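Local coordinates for integron cassette protein Vpc_cass2 (Vibrio paracholerae, PDB 3JRT) that is of unknown function but forms an all-helical two-chain assembly and is encoded by a mobile integron gene cassette, at residues A[77-82]-A[121-126]. Numbering follows the deposited sequence.
Sequences SIVINC and KKLRNH
V79 meets the second helix with one methyl: CG2 sits 3.5 Å from the backbone N of R124, and the same methyl also touches CB of L123, with V79 CG2 and L123 CB 4.0 Å apart. The methyl is put there by a first torsion of -57°, which leaves CG1 beside the backbone N of V79 and sets CG2 between that nitrogen and the carbonyl carbon. Valine suits this buried spot because its side chain leaves its helix toward the neighbouring one and, being short and branched, can lay a methyl directly against the backbone of R124. Beside it R124 lies across I80. Its CG rests 3.7 Å from CA of I80 and 3.9 Å from CG1 of I80, the two side chains crossing at about a right angle; I80, buried and apolar, is a fitting surface for this methylene. These contacts join helix 64-91 to helix 118-128 in a steep helix–helix crossing (-106° between the short segments), near the centre of an all-helical chain without strands, and the buried surface is small and concentrated around V79 and R124. M150 of helix 140-151 also packs on V79, while I80 reaches C127 both within its own chain and in the second subunit, which places this crossing beside the dimer interface. R124 suits a partly exposed margin: its methylenes serve as apolar packing while its guanidinium finds polar partners in N125 and a water. With CG anti to the backbone N (chi1 -164°), bends at chi2 and chi3 bring the guanidinium round beside N125. There NE and NH2 both donate to OD1 of N125, 3.0 Å from NE, a side-on grip that probably limits rotation of the group. NH1 donates to a water lying in the guanidinium plane, and this water in turn donates to the carbonyl O of I80 at 2.7 Å, linking the helices through solvent.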
ATOM      1  N   SER A  77       3.725   2.028   0.523  1.00 37.14           N
ATOM      2  CA  SER A  77       4.202   0.668   0.547  1.00 34.62           C
ATOM      3  C   SER A  77       5.622   0.646   1.147  1.00 35.82           C
ATOM      4  O   SER A  77       5.946  -0.176   2.008  1.00 38.56           O
ATOM      5  CB  SER A  77       4.176   0.074  -0.867  1.00 31.08           C
ATOM      6  OG  SER A  77       4.694  -1.239  -0.854  1.00 37.45           O
ATOM      7  N   ILE A  78       6.476   1.542   0.672  1.00 36.05           N
ATOM      8  CA  ILE A  78       7.814   1.690   1.258  1.00 35.98           C
ATOM      9  C   ILE A  78       7.773   1.906   2.781  1.00 39.02           C
ATOM     10  O   ILE A  78       8.499   1.248   3.520  1.00 40.59           O
ATOM     11  CB  ILE A  78       8.580   2.826   0.572  1.00 42.59           C
ATOM     12  CG1 ILE A  78       8.922   2.407  -0.868  1.00 35.27           C
ATOM     13  CG2 ILE A  78       9.822   3.230   1.385  1.00 35.15           C
ATOM     14  CD1 ILE A  78       9.372   3.581  -1.735  1.00 36.97           C
ATOM     15  N   VAL A  79       6.917   2.802   3.268  1.00 39.51           N
ATOM     16  CA  VAL A  79       6.926   3.057   4.704  1.00 44.53           C
ATOM     17  C   VAL A  79       6.387   1.867   5.493  1.00 48.63           C
ATOM     18  O   VAL A  79       6.913   1.527   6.552  1.00 57.76           O
ATOM     19  CB  VAL A  79       6.261   4.423   5.108  1.00 30.28           C
ATOM     20  CG1 VAL A  79       6.972   5.587   4.374  1.00 29.51           C
ATOM     21  CG2 VAL A  79       4.742   4.434   4.833  1.00 32.15           C
ATOM     22  N   ILE A  80       5.344   1.229   4.975  1.00 47.28           N
ATOM     23  CA  ILE A  80       4.816   0.031   5.618  1.00 43.85           C
ATOM     24  C   ILE A  80       5.915  -1.023   5.737  1.00 40.36           C
ATOM     25  O   ILE A  80       6.067  -1.658   6.766  1.00 37.53           O
ATOM     26  CB  ILE A  80       3.593  -0.533   4.862  1.00 47.39           C
ATOM     27  CG1 ILE A  80       2.327   0.261   5.224  1.00 35.01           C
ATOM     28  CG2 ILE A  80       3.418  -2.049   5.134  1.00 41.16           C
ATOM     29  CD1 ILE A  80       1.187   0.096   4.178  1.00 33.95           C
ATOM     30  N   ASN A  81       6.708  -1.183   4.690  1.00 39.32           N
ATOM     31  CA  ASN A  81       7.748  -2.197   4.720  1.00 41.25           C
ATOM     32  C   ASN A  81       9.001  -1.829   5.510  1.00 44.65           C
ATOM     33  O   ASN A  81       9.617  -2.686   6.135  1.00 47.26           O
ATOM     34  CB  ASN A  81       8.072  -2.662   3.316  1.00 34.34           C
ATOM     35  CG  ASN A  81       7.002  -3.590   2.786  1.00 40.33           C
ATOM     36  OD1 ASN A  81       6.862  -4.699   3.265  1.00 47.51           O
ATOM     37  ND2 ASN A  81       6.209  -3.117   1.856  1.00 33.04           N
ATOM     38  N   CYS A  82       9.376  -0.560   5.479  1.00 36.31           N
ATOM     39  CA  CYS A  82      10.454  -0.103   6.327  1.00 41.78           C
ATOM     40  C   CYS A  82      10.119  -0.375   7.785  1.00 49.84           C
ATOM     41  O   CYS A  82      10.963  -0.877   8.523  1.00 52.47           O
ATOM     42  CB  CYS A  82      10.750   1.379   6.097  1.00 44.50           C
ATOM     43  SG  CYS A  82      11.625   1.692   4.552  1.00 45.57           S
ATOM     44  N   LYS A 121       7.402   6.544  10.004  1.00 55.96           N
ATOM     45  CA  LYS A 121       6.409   6.037  10.938  1.00 51.94           C
ATOM     46  C   LYS A 121       5.137   6.863  10.842  1.00 53.71           C
ATOM     47  O   LYS A 121       4.036   6.315  10.817  1.00 63.24           O
ATOM     48  CB  LYS A 121       6.968   6.072  12.359  1.00 56.39           C
ATOM     49  CG  LYS A 121       6.295   5.148  13.347  1.00 66.19           C
ATOM     50  CD  LYS A 121       7.010   5.218  14.705  1.00 75.07           C
ATOM     51  CE  LYS A 121       6.550   4.124  15.658  1.00 84.66           C
ATOM     52  NZ  LYS A 121       7.420   4.043  16.867  1.00 94.25           N
ATOM     53  N   LYS A 122       5.285   8.181  10.776  1.00 55.47           N
ATOM     54  CA  LYS A 122       4.129   9.071  10.659  1.00 57.67           C
ATOM     55  C   LYS A 122       3.281   8.727   9.439  1.00 58.45           C
ATOM     56  O   LYS A 122       2.062   8.638   9.527  1.00 57.60           O
ATOM     57  CB  LYS A 122       4.565  10.532  10.576  1.00 55.44           C
ATOM     58  CG  LYS A 122       5.242  11.074  11.811  1.00 64.77           C
ATOM     59  CD  LYS A 122       5.317  12.618  11.753  1.00 61.94           C
ATOM     60  CE  LYS A 122       6.342  13.157  12.728  1.00 72.21           C
ATOM     61  NZ  LYS A 122       6.410  14.662  12.729  1.00 83.47           N
ATOM     62  N   LEU A 123       3.926   8.546   8.293  1.00 58.11           N
ATOM     63  CA  LEU A 123       3.200   8.184   7.078  1.00 49.09           C
ATOM     64  C   LEU A 123       2.558   6.799   7.189  1.00 51.73           C
ATOM     65  O   LEU A 123       1.386   6.615   6.848  1.00 45.93           O
ATOM     66  CB  LEU A 123       4.115   8.292   5.845  1.00 42.91           C
ATOM     67  CG  LEU A 123       4.448   9.746   5.467  1.00 45.89           C
ATOM     68  CD1 LEU A 123       5.756   9.877   4.690  1.00 44.45           C
ATOM     69  CD2 LEU A 123       3.308  10.346   4.669  1.00 41.82           C
ATOM     70  N   ARG A 124       3.319   5.826   7.679  1.00 55.21           N
ATOM     71  CA  ARG A 124       2.782   4.485   7.876  1.00 49.74           C
ATOM     72  C   ARG A 124       1.499   4.540   8.708  1.00 53.98           C
ATOM     73  O   ARG A 124       0.432   4.031   8.306  1.00 51.82           O
ATOM     74  CB  ARG A 124       3.818   3.588   8.560  1.00 47.74           C
ATOM     75  CG  ARG A 124       3.514   2.070   8.463  1.00 45.43           C
ATOM     76  CD  ARG A 124       2.436   1.648   9.446  1.00 49.90           C
ATOM     77  NE  ARG A 124       2.793   1.999  10.821  1.00 64.91           N
ATOM     78  CZ  ARG A 124       3.565   1.249  11.606  1.00 75.08           C
ATOM     79  NH1 ARG A 124       4.069   0.106  11.152  1.00 76.33           N
ATOM     80  NH2 ARG A 124       3.843   1.638  12.845  1.00 72.17           N
ATOM     81  N   ASN A 125       1.616   5.170   9.869  1.00 59.30           N
ATOM     82  CA  ASN A 125       0.511   5.272  10.813  1.00 64.34           C
ATOM     83  C   ASN A 125      -0.754   5.871  10.219  1.00 63.28           C
ATOM     84  O   ASN A 125      -1.855   5.364  10.443  1.00 62.23           O
ATOM     85  CB  ASN A 125       0.950   6.052  12.046  1.00 61.26           C
ATOM     86  CG  ASN A 125       1.854   5.237  12.937  1.00 66.43           C
ATOM     87  OD1 ASN A 125       1.908   4.012  12.811  1.00 60.66           O
ATOM     88  ND2 ASN A 125       2.571   5.905  13.849  1.00 70.73           N
ATOM     89  N   HIS A 126      -0.593   6.942   9.453  1.00 55.81           N
ATOM     90  CA  HIS A 126      -1.735   7.583   8.827  1.00 50.21           C
ATOM     91  C   HIS A 126      -2.379   6.652   7.826  1.00 50.91           C
ATOM     92  O   HIS A 126      -3.595   6.452   7.829  1.00 62.39           O
ATOM     93  CB  HIS A 126      -1.296   8.851   8.116  1.00 52.65           C
ATOM     94  CG  HIS A 126      -2.243   9.306   7.051  1.00 53.91           C
ATOM     95  ND1 HIS A 126      -3.444   9.919   7.334  1.00 55.07           N
ATOM     96  CD2 HIS A 126      -2.154   9.252   5.700  1.00 52.20           C
ATOM     97  CE1 HIS A 126      -4.059  10.218   6.203  1.00 58.56           C
ATOM     98  NE2 HIS A 126      -3.293   9.836   5.198  1.00 61.01           N
TER
HETATM   99  O   HOH W   1       4.245  -1.284   8.734  1.00 47.67           O